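Local coordinates for alkylpurine DNA glycosylase AlkC (Pseudomonas fluorescens, PDB 5VHV), which excises alkylated purine bases from DNA to begin base excision repair, without flipping the damaged nucleotide out of the duplex, at residues A[110-115]-A[143-148]; A[250-255]-A[283-288]; A[294-299]-A[339-344]. All coordinates share one frame; numbering follows the deposited sequence.

Interaction 1. Residues A[110-115]-A[143-148]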
loop_
_atom_site.group_PDB
_atom_site.type_symbol
_atom_site.label_atom_id
_atom_site.label_comp_id
_atom_site.label_asym_id
_atom_site.label_seq_id
_atom_site.Cartn_x
_atom_site.Cartn_y
_atom_site.Cartn_z
ATOM N N PHE A 110 19.128 -9.643 2.623
ATOM C CA PHE A 110 19.016 -8.261 2.135
ATOM C C PHE A 110 17.731 -7.562 2.579
ATOM O O PHE A 110 17.711 -6.328 2.688
ATOM C CB PHE A 110 19.090 -8.223 0.604
ATOM C CG PHE A 110 20.465 -8.499 0.023
ATOM C CD1 PHE A 110 21.616 -7.969 0.595
ATOM C CD2 PHE A 110 20.586 -9.256 -1.136
ATOM C CE1 PHE A 110 22.867 -8.228 0.036
ATOM C CE2 PHE A 110 21.837 -9.502 -1.718
ATOM C CZ PHE A 110 22.974 -9.003 -1.125
ATOM N N THR A 111 16.643 -8.306 2.812
ATOM C CA THR A 111 15.360 -7.651 3.039
ATOM C C THR A 111 15.366 -6.810 4.319
ATOM O O THR A 111 14.607 -5.833 4.406
ATOM C CB THR A 111 14.220 -8.687 3.055
ATOM O OG1 THR A 111 12.980 -8.039 2.739
ATOM C CG2 THR A 111 14.090 -9.391 4.396
ATOM N N THR A 112 16.228 -7.128 5.293
ATOM C CA THR A 112 16.315 -6.288 6.487
ATOM C C THR A 112 16.962 -4.929 6.212
ATOM O O THR A 112 16.715 -3.966 6.949
ATOM C CB THR A 112 17.090 -7.015 7.595
ATOM O OG1 THR A 112 18.464 -7.184 7.215
ATOM C CG2 THR A 112 16.489 -8.391 7.873
ATOM N N PHE A 113 17.765 -4.815 5.170
ATOM C CA PHE A 113 18.421 -3.558 4.822
ATOM C C PHE A 113 17.542 -2.669 3.965
ATOM O O PHE A 113 17.750 -1.456 3.916
ATOM C CB PHE A 113 19.731 -3.864 4.075
ATOM C CG PHE A 113 20.731 -4.585 4.922
ATOM C CD1 PHE A 113 21.601 -3.871 5.726
ATOM C CD2 PHE A 113 20.763 -5.979 4.966
ATOM C CE1 PHE A 113 22.514 -4.516 6.531
ATOM C CE2 PHE A 113 21.680 -6.631 5.770
ATOM C CZ PHE A 113 22.551 -5.906 6.560
ATOM N N GLY A 114 16.574 -3.244 3.283
ATOM C CA GLY A 114 15.535 -2.447 2.683
ATOM C C GLY A 114 14.271 -3.264 2.597
ATOM O O GLY A 114 13.471 -3.349 3.542
ATOM N N SER A 115 14.108 -3.894 1.445
ATOM C CA SER A 115 12.993 -4.797 1.231
ATOM C C SER A 115 13.193 -5.612 -0.037
ATOM O O SER A 115 13.490 -5.049 -1.091
ATOM C CB SER A 115 11.688 -4.022 1.120
ATOM O OG SER A 115 10.654 -4.910 0.734
ATOM N N ASN A 143 12.280 -12.988 12.693
ATOM C CA ASN A 143 12.548 -11.602 12.320
ATOM C C ASN A 143 11.315 -10.980 11.670
ATOM O O ASN A 143 10.805 -11.494 10.673
ATOM C CB ASN A 143 13.748 -11.538 11.384
ATOM C CG ASN A 143 14.192 -10.097 11.081
ATOM O OD1 ASN A 143 13.369 -9.203 10.910
ATOM N ND2 ASN A 143 15.493 -9.872 11.072
ATOM N N GLU A 144 10.843 -9.869 12.236
ATOM C CA GLU A 144 9.636 -9.238 11.711
ATOM C C GLU A 144 9.814 -8.783 10.266
ATOM O O GLU A 144 8.837 -8.775 9.511
ATOM C CB GLU A 144 9.217 -8.060 12.593
ATOM C CG GLU A 144 10.107 -6.848 12.521
ATOM C CD GLU A 144 9.608 -5.732 13.425
ATOM O OE1 GLU A 144 10.351 -5.319 14.324
ATOM O OE2 GLU A 144 8.458 -5.274 13.255
ATOM N N HIS A 145 11.037 -8.404 9.853
ATOM C CA HIS A 145 11.250 -8.035 8.450
ATOM C C HIS A 145 11.027 -9.209 7.520
ATOM O O HIS A 145 10.525 -9.034 6.398
ATOM C CB HIS A 145 12.664 -7.498 8.231
ATOM C CG HIS A 145 12.926 -6.221 8.942
ATOM N ND1 HIS A 145 12.589 -4.999 8.404
ATOM C CD2 HIS A 145 13.495 -5.966 10.143
ATOM C CE1 HIS A 145 12.930 -4.044 9.250
ATOM N NE2 HIS A 145 13.471 -4.604 10.318
ATOM N N VAL A 146 11.378 -10.408 7.970
ATOM C CA VAL A 146 11.224 -11.585 7.128
ATOM C C VAL A 146 9.756 -12.008 7.064
ATOM O O VAL A 146 9.244 -12.365 5.999
ATOM C CB VAL A 146 12.156 -12.695 7.659
ATOM C CG1 VAL A 146 11.974 -14.024 6.896
ATOM C CG2 VAL A 146 13.620 -12.211 7.592
ATOM N N ARG A 147 9.038 -11.934 8.183
ATOM C CA ARG A 147 7.609 -12.228 8.160
ATOM C C ARG A 147 6.868 -11.231 7.289
ATOM O O ARG A 147 5.965 -11.605 6.527
ATOM C CB ARG A 147 7.040 -12.218 9.573
ATOM C CG ARG A 147 7.639 -13.312 10.483
ATOM C CD ARG A 147 6.775 -13.592 11.692
ATOM N NE ARG A 147 6.471 -12.406 12.518
ATOM C CZ ARG A 147 7.335 -11.834 13.354
ATOM N NH1 ARG A 147 8.575 -12.301 13.479
ATOM N NH2 ARG A 147 6.956 -10.782 14.065
ATOM N N ARG A 148 7.242 -9.956 7.379
ATOM C CA ARG A 148 6.574 -8.939 6.575
ATOM C C ARG A 148 6.778 -9.187 5.087
ATOM O O ARG A 148 5.850 -9.019 4.282
ATOM C CB ARG A 148 7.074 -7.552 7.001
ATOM C CG ARG A 148 6.319 -6.378 6.370
ATOM C CD ARG A 148 6.904 -5.946 5.020
ATOM N NE ARG A 148 6.314 -4.671 4.609
ATOM C CZ ARG A 148 6.631 -3.998 3.508
ATOM N NH1 ARG A 148 7.562 -4.470 2.672
ATOM N NH2 ARG A 148 6.020 -2.833 3.258
HETATM O O HOH W 1 11.246 -7.105 4.618
HETATM O O HOH W 2 11.805 -4.659 5.735
HETATM O O HOH W 3 9.401 -6.680 2.568
#
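In the helical part of the glycosylase, the loop after helix 100-110 packs T112 against H145 and N143, at the start of helix 144-152. The methyl CG2 of T112 carries this touch, lying 3.9 Å from H145 CB and also meeting the side-chain amide of N143, while T112 CA sits over one face of the imidazole. The hydroxyl of T112 turns back to Y109 O, one turn back in helix 100-110, which places the methyl toward the helix. Next to it, T111 CG2 brushes V146 CG2, a small apolar touch beside a largely polar seam.

N143 is the N-cap of helix 144-152. With CG anti to its backbone N (chi1 -173°), it brings OD1 to within 2.7 Å of H145 N, and so satisfies one of the amides that a helix start leaves without a main-chain partner. Asparagine suits this place because its side chain is short and ends in an acceptor. The helices here belong to the region matched to the DNA alkylation repair family, a helical domain.

Three waters fill the seam between loop and helix. One lies 2.7 Å from T111 OG1 and donates to the carbonyl of H145, while A116 N also bonds the threonine hydroxyl. A second, in the plane of the H145 ring, is 2.8 Å from ND1 and donates to G114 O. The third joins S115 OG to R148 NH1, accepting from the arginine at 2.9 Å in the guanidinium plane. R148 bends at chi2 (-88°), and this brings its end nearer the loop. E117 and the water probably steady R148, whose NH2 makes a salt bridge to a DNA phosphate; E117 pairs with R148 NH1 and also bonds S115 OG.

Interaction 2. Residues A[250-255]-A[283-288]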
loop_
_atom_site.group_PDB
_atom_site.type_symbol
_atom_site.label_atom_id
_atom_site.label_comp_id
_atom_site.label_asym_id
_atom_site.label_seq_id
_atom_site.Cartn_x
_atom_site.Cartn_y
_atom_site.Cartn_z
ATOM N N LYS A 250 -28.893 -0.485 10.556
ATOM C CA LYS A 250 -29.323 0.818 10.077
ATOM C C LYS A 250 -29.233 1.829 11.212
ATOM O O LYS A 250 -29.561 1.530 12.367
ATOM C CB LYS A 250 -30.748 0.743 9.525
ATOM C CG LYS A 250 -30.862 -0.155 8.288
ATOM C CD LYS A 250 -31.599 0.503 7.125
ATOM C CE LYS A 250 -33.044 0.035 7.031
ATOM N NZ LYS A 250 -33.773 0.725 5.926
ATOM N N ALA A 251 -28.754 3.020 10.888
ATOM C CA ALA A 251 -28.561 4.033 11.911
ATOM C C ALA A 251 -29.908 4.574 12.352
ATOM O O ALA A 251 -30.738 4.943 11.521
ATOM C CB ALA A 251 -27.683 5.160 11.378
ATOM N N GLU A 252 -30.126 4.607 13.665
ATOM C CA GLU A 252 -31.340 5.183 14.237
ATOM C C GLU A 252 -31.024 6.635 14.569
ATOM O O GLU A 252 -30.698 6.996 15.699
ATOM C CB GLU A 252 -31.792 4.385 15.455
ATOM C CG GLU A 252 -32.196 2.950 15.143
ATOM C CD GLU A 252 -33.370 2.860 14.183
ATOM O OE1 GLU A 252 -34.174 3.815 14.126
ATOM O OE2 GLU A 252 -33.487 1.834 13.479
ATOM N N VAL A 253 -31.094 7.479 13.538
ATOM C CA VAL A 253 -30.678 8.873 13.642
ATOM C C VAL A 253 -31.515 9.718 12.696
ATOM O O VAL A 253 -32.090 9.219 11.729
ATOM C CB VAL A 253 -29.179 9.075 13.299
ATOM C CG1 VAL A 253 -28.276 8.252 14.214
ATOM C CG2 VAL A 253 -28.917 8.748 11.831
ATOM N N LYS A 254 -31.562 11.015 12.980
ATOM C CA LYS A 254 -32.031 12.031 12.050
ATOM C C LYS A 254 -30.858 12.931 11.687
ATOM O O LYS A 254 -29.974 13.167 12.507
ATOM C CB LYS A 254 -33.165 12.866 12.658
ATOM C CG LYS A 254 -34.455 12.079 12.856
ATOM C CD LYS A 254 -35.618 12.961 13.302
ATOM C CE LYS A 254 -35.441 13.465 14.723
ATOM N NZ LYS A 254 -36.749 13.862 15.341
ATOM N N ILE A 255 -30.838 13.416 10.452
ATOM C CA ILE A 255 -29.791 14.320 9.985
ATOM C C ILE A 255 -30.384 15.720 9.875
ATOM O O ILE A 255 -31.496 15.887 9.358
ATOM C CB ILE A 255 -29.192 13.843 8.652
ATOM C CG1 ILE A 255 -28.031 14.735 8.227
ATOM C CG2 ILE A 255 -30.249 13.780 7.554
ATOM C CD1 ILE A 255 -27.196 14.121 7.112
ATOM N N ALA A 283 -30.377 3.563 23.258
ATOM C CA ALA A 283 -29.061 3.141 23.706
ATOM C C ALA A 283 -28.017 3.668 22.738
ATOM O O ALA A 283 -28.347 4.073 21.618
ATOM C CB ALA A 283 -28.965 1.611 23.795
ATOM N N PRO A 284 -26.749 3.689 23.144
ATOM C CA PRO A 284 -25.695 4.147 22.233
ATOM C C PRO A 284 -25.630 3.266 20.996
ATOM O O PRO A 284 -26.044 2.105 21.007
ATOM C CB PRO A 284 -24.418 4.023 23.069
ATOM C CG PRO A 284 -24.869 3.963 24.469
ATOM C CD PRO A 284 -26.206 3.304 24.456
ATOM N N GLN A 285 -25.105 3.832 19.914
ATOM C CA GLN A 285 -24.956 3.069 18.685
ATOM C C GLN A 285 -23.657 3.445 17.999
ATOM O O GLN A 285 -23.271 4.617 17.957
ATOM C CB GLN A 285 -26.160 3.267 17.738
ATOM C CG GLN A 285 -26.342 4.653 17.191
ATOM C CD GLN A 285 -27.725 4.847 16.560
ATOM O OE1 GLN A 285 -28.044 4.245 15.525
ATOM N NE2 GLN A 285 -28.557 5.679 17.192
ATOM N N LYS A 286 -22.979 2.430 17.485
ATOM C CA LYS A 286 -21.746 2.624 16.743
ATOM C C LYS A 286 -22.070 3.052 15.314
ATOM O O LYS A 286 -22.895 2.427 14.640
ATOM C CB LYS A 286 -20.919 1.339 16.742
ATOM C CG LYS A 286 -20.277 1.009 18.092
ATOM C CD LYS A 286 -19.434 -0.267 18.026
ATOM C CE LYS A 286 -18.933 -0.678 19.407
ATOM N NZ LYS A 286 -20.041 -0.843 20.394
ATOM N N LEU A 287 -21.440 4.133 14.870
ATOM C CA LEU A 287 -21.676 4.682 13.543
ATOM C C LEU A 287 -20.379 4.758 12.756
ATOM O O LEU A 287 -19.327 5.119 13.291
ATOM C CB LEU A 287 -22.284 6.087 13.611
ATOM C CG LEU A 287 -23.626 6.236 14.338
ATOM C CD1 LEU A 287 -24.122 7.671 14.299
ATOM C CD2 LEU A 287 -24.649 5.319 13.719
ATOM N N VAL A 288 -20.482 4.451 11.472
ATOM C CA VAL A 288 -19.442 4.739 10.496
ATOM C C VAL A 288 -20.024 5.786 9.562
ATOM O O VAL A 288 -20.999 5.519 8.849
ATOM C CB VAL A 288 -18.994 3.482 9.744
ATOM C CG1 VAL A 288 -18.122 3.863 8.516
ATOM C CG2 VAL A 288 -18.208 2.577 10.713
HETATM O O HOH W 4 -27.489 1.742 14.618
#
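Q285 reaches across to the backbone of E252 and grips it with both ends of its amide. OE1 accepts from E252 N at 2.8 Å, with an N-H...O angle of 157°, and the donor lies in the carbonyl plane on a lone pair. NE2 gives a hydrogen to E252 O at 2.9 Å, from above the plane of that carbonyl (41° out of it). One side chain thereby takes both polar main-chain atoms of one residue, much as a neighbouring strand would. Glutamine fits because its amide holds a donor and an acceptor side by side, and its extended chain spans the gap. CG lies between the backbone N and the carbonyl carbon (chi1 65°), a less common choice that sends the amide toward E252. A water gives OE1 a second donor at 2.7 Å and also bonds K250 O, so the two partners together should hold the amide orientation firmly.

L287, two residues further along the same strand and on the same side, makes the apolar half of the contact. Its CD2 meets A251 CB at 3.8 Å, and CD1 comes to 4.2 Å from V253 CG1. V253 also turns CG1 to the amide of Q285, 3.9 Å from NE2. The long leucine can reach two small side chains at once.

Strands 253-265 and 285-294 are not neighbours in the sheet order, so side chains rather than a main-chain ladder join them. Such inward-facing packing between non-adjacent strands of the beta domain is consistent with a sandwich-like fold. E252 pairs by backbone with T280, beyond strand 270-279, whereas Q285 and L287 pair with L314 and F312 of strand 305-314; L287 also packs on L277 and on V347 of strand 339-347.

Interaction 3. Residues A[294-299]-A[339-344]. With nucleotides of chain C.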
loop_
_atom_site.group_PDB
_atom_site.type_symbol
_atom_site.label_atom_id
_atom_site.label_comp_id
_atom_site.label_asym_id
_atom_site.label_seq_id
_atom_site.Cartn_x
_atom_site.Cartn_y
_atom_site.Cartn_z
ATOM N N ASP A 294 -19.740 12.815 -6.260
ATOM C CA ASP A 294 -19.909 12.458 -7.664
ATOM C C ASP A 294 -19.161 13.483 -8.502
ATOM O O ASP A 294 -19.711 14.520 -8.856
ATOM C CB ASP A 294 -21.385 12.468 -8.048
ATOM C CG ASP A 294 -22.183 11.365 -7.383
ATOM O OD1 ASP A 294 -21.604 10.316 -7.053
ATOM O OD2 ASP A 294 -23.406 11.550 -7.203
ATOM N N TYR A 295 -17.890 13.226 -8.800
ATOM C CA TYR A 295 -17.123 14.194 -9.575
ATOM C C TYR A 295 -17.563 14.254 -11.041
ATOM O O TYR A 295 -17.821 13.225 -11.675
ATOM C CB TYR A 295 -15.657 13.830 -9.520
ATOM C CG TYR A 295 -14.979 14.146 -8.212
ATOM C CD1 TYR A 295 -14.490 15.428 -7.956
ATOM C CD2 TYR A 295 -14.791 13.163 -7.258
ATOM C CE1 TYR A 295 -13.826 15.714 -6.770
ATOM C CE2 TYR A 295 -14.128 13.438 -6.055
ATOM C CZ TYR A 295 -13.657 14.708 -5.831
ATOM O OH TYR A 295 -12.989 14.947 -4.670
ATOM N N VAL A 296 -17.590 15.470 -11.600
ATOM C CA VAL A 296 -17.683 15.627 -13.049
ATOM C C VAL A 296 -16.334 15.293 -13.666
ATOM O O VAL A 296 -15.293 15.805 -13.225
ATOM C CB VAL A 296 -18.102 17.061 -13.420
ATOM C CG1 VAL A 296 -18.227 17.226 -14.950
ATOM C CG2 VAL A 296 -19.405 17.456 -12.707
ATOM N N LYS A 297 -16.340 14.468 -14.713
ATOM C CA LYS A 297 -15.115 14.093 -15.404
ATOM C C LYS A 297 -15.129 14.663 -16.818
ATOM O O LYS A 297 -16.088 15.318 -17.253
ATOM C CB LYS A 297 -14.934 12.568 -15.415
ATOM C CG LYS A 297 -15.009 11.891 -14.044
ATOM C CD LYS A 297 -14.023 12.479 -13.003
ATOM C CE LYS A 297 -12.574 12.468 -13.478
ATOM N NZ LYS A 297 -11.626 12.728 -12.323
ATOM N N SER A 298 -14.047 14.394 -17.550
ATOM C CA SER A 298 -13.917 14.915 -18.906
ATOM C C SER A 298 -15.119 14.519 -19.752
ATOM O O SER A 298 -15.624 15.305 -20.562
ATOM C CB SER A 298 -12.631 14.393 -19.551
ATOM O OG SER A 298 -12.474 14.949 -20.847
ATOM N N THR A 299 -15.556 13.284 -19.612
ATOM C CA THR A 299 -16.828 12.849 -20.148
ATOM C C THR A 299 -17.571 12.212 -18.989
ATOM O O THR A 299 -16.987 11.425 -18.235
ATOM C CB THR A 299 -16.667 11.857 -21.305
ATOM O OG1 THR A 299 -16.517 10.536 -20.782
ATOM C CG2 THR A 299 -15.446 12.202 -22.171
ATOM N N GLY A 339 -19.027 22.097 -13.280
ATOM C CA GLY A 339 -20.413 21.697 -13.232
ATOM C C GLY A 339 -20.844 21.323 -11.827
ATOM O O GLY A 339 -20.142 21.558 -10.836
ATOM N N ARG A 340 -22.016 20.704 -11.775
ATOM C CA ARG A 340 -22.661 20.332 -10.524
ATOM C C ARG A 340 -21.987 19.107 -9.931
ATOM O O ARG A 340 -21.928 18.050 -10.571
ATOM C CB ARG A 340 -24.151 20.075 -10.773
ATOM C CG ARG A 340 -24.926 19.480 -9.582
ATOM C CD ARG A 340 -26.378 19.136 -9.993
ATOM N NE ARG A 340 -27.059 20.331 -10.443
ATOM C CZ ARG A 340 -27.887 20.402 -11.475
ATOM N NH1 ARG A 340 -28.184 19.323 -12.209
ATOM N NH2 ARG A 340 -28.417 21.575 -11.779
ATOM N N HIS A 341 -21.502 19.250 -8.700
ATOM C CA HIS A 341 -20.887 18.171 -7.943
ATOM C C HIS A 341 -21.809 17.826 -6.783
ATOM O O HIS A 341 -22.093 18.681 -5.935
ATOM C CB HIS A 341 -19.510 18.583 -7.428
ATOM C CG HIS A 341 -18.441 18.571 -8.478
ATOM N ND1 HIS A 341 -18.453 19.428 -9.559
ATOM C CD2 HIS A 341 -17.324 17.809 -8.611
ATOM C CE1 HIS A 341 -17.398 19.187 -10.320
ATOM N NE2 HIS A 341 -16.695 18.210 -9.770
ATOM N N VAL A 342 -22.274 16.586 -6.741
ATOM C CA VAL A 342 -23.190 16.138 -5.696
ATOM C C VAL A 342 -22.393 15.440 -4.597
ATOM O O VAL A 342 -21.500 14.636 -4.878
ATOM C CB VAL A 342 -24.277 15.217 -6.275
ATOM C CG1 VAL A 342 -25.241 14.771 -5.163
ATOM C CG2 VAL A 342 -25.045 15.935 -7.394
ATOM N N VAL A 343 -22.738 15.744 -3.343
ATOM C CA VAL A 343 -22.070 15.226 -2.143
ATOM C C VAL A 343 -23.104 14.431 -1.361
ATOM O O VAL A 343 -24.177 14.966 -1.039
ATOM C CB VAL A 343 -21.495 16.359 -1.278
ATOM C CG1 VAL A 343 -20.760 15.803 -0.062
ATOM C CG2 VAL A 343 -20.568 17.219 -2.104
ATOM N N HIS A 344 -22.809 13.154 -1.091
ATOM C CA HIS A 344 -23.719 12.273 -0.357
ATOM C C HIS A 344 -23.166 11.963 1.031
ATOM O O HIS A 344 -21.972 11.697 1.180
ATOM C CB HIS A 344 -23.940 10.946 -1.084
ATOM C CG HIS A 344 -24.338 11.090 -2.521
ATOM N ND1 HIS A 344 -25.648 11.221 -2.921
ATOM C CD2 HIS A 344 -23.596 11.094 -3.653
ATOM C CE1 HIS A 344 -25.697 11.321 -4.237
ATOM N NE2 HIS A 344 -24.463 11.252 -4.704
ATOM P P DT C 3 -10.397 12.458 -16.673
ATOM O OP1 DT C 3 -11.853 12.692 -16.839
ATOM O OP2 DT C 3 -9.478 13.475 -16.150
ATOM O "O5'" DT C 3 -10.114 11.162 -15.794
ATOM C "C5'" DT C 3 -10.890 10.030 -16.017
ATOM C "C4'" DT C 3 -10.404 8.861 -15.192
ATOM O "O4'" DT C 3 -9.089 8.465 -15.620
ATOM C "C3'" DT C 3 -10.257 9.134 -13.697
ATOM O "O3'" DT C 3 -11.409 8.686 -13.019
ATOM C "C2'" DT C 3 -8.981 8.365 -13.293
ATOM C "C1'" DT C 3 -8.551 7.684 -14.591
ATOM N N1 DT C 3 -7.082 7.580 -14.829
ATOM C C2 DT C 3 -6.491 6.333 -14.816
ATOM O O2 DT C 3 -7.095 5.313 -14.539
ATOM N N3 DT C 3 -5.155 6.329 -15.107
ATOM C C4 DT C 3 -4.368 7.412 -15.424
ATOM O O4 DT C 3 -3.173 7.299 -15.670
ATOM C C5 DT C 3 -5.056 8.691 -15.445
ATOM C C7 DT C 3 -4.311 9.941 -15.766
ATOM C C6 DT C 3 -6.365 8.709 -15.157
ATOM P P DC C 4 -11.643 9.027 -11.467
ATOM O OP1 DC C 4 -13.088 8.753 -11.287
ATOM O OP2 DC C 4 -11.039 10.323 -11.075
ATOM O "O5'" DC C 4 -10.852 7.865 -10.726
ATOM C "C5'" DC C 4 -11.302 6.520 -10.877
ATOM C "C4'" DC C 4 -10.312 5.563 -10.256
ATOM O "O4'" DC C 4 -9.079 5.576 -11.007
ATOM C "C3'" DC C 4 -9.943 5.915 -8.816
ATOM O "O3'" DC C 4 -10.456 4.920 -7.948
ATOM C "C2'" DC C 4 -8.409 5.977 -8.810
ATOM C "C1'" DC C 4 -8.027 5.315 -10.117
ATOM N N1 DC C 4 -6.754 5.810 -10.720
ATOM C C2 DC C 4 -5.748 4.890 -11.018
ATOM O O2 DC C 4 -5.937 3.691 -10.774
ATOM N N3 DC C 4 -4.601 5.326 -11.585
ATOM C C4 DC C 4 -4.431 6.625 -11.833
ATOM N N4 DC C 4 -3.262 7.000 -12.373
ATOM C C5 DC C 4 -5.447 7.592 -11.537
ATOM C C6 DC C 4 -6.580 7.147 -10.974
HETATM O O HOH W 5 -22.012 15.393 -9.619
HETATM O O HOH W 6 -14.429 17.337 -11.311
#
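Two hydrogen bonds fix the end of strand 285-294 to strand 339-347. D294 N reaches V342 O at 2.9 Å, and H344 NE2 donates to D294 OD2 at 2.7 Å. The carboxylate oxygen lies in the plane of the histidine ring but is approached from 45° above its own plane. Within 339-344, H341 ND1 donates to G339 O. A water bridges D294 O, R340 O and V342 N, filling in where the strands part; another lies 2.9 Å from H341 NE2 and donates to V296 O.

In the packing, V296 CG2 sits over one face of the H341 ring, a CH-pi contact 4.0 Å from the centroid, while the Y295 ring meets H341 obliquely and F357 stacks on the imidazole. The positive phi of G339 (137°) calls for glycine.

The DNA contacts lie just beyond. K297 NZ bonds DC4 OP2 of chain C at 2.8 Å, a long flexible amine reaching a phosphate; S298 N bonds OP1 of DT3 of chain C at 2.9 Å.

These two bonds go to phosphate oxygens, consistent with contact that does not read base identity. D294 would probably raise the tendency of H344 to be protonated.

Followed from the N terminus, interaction 1 closes first, tying the loop after helix 100-110 to helix 144-152 across 27 mostly helical residues. The chain then runs through the remaining helices to the beta domain, where interaction 2 closes the loop formed by the hairpin of strands 253-265 and 270-279, joining the starts of strands 253-265 and 285-294. Interaction 3 opens at the far end of strand 285-294 and closes on 339-344. The three lie in series, with none nested or crossed. Centres of interactions 1 and 3 are about 43 Å apart, on opposite sides of the chain's centre, yet both include residues that touch DNA phosphates; interactions 2 and 3 share one sheet.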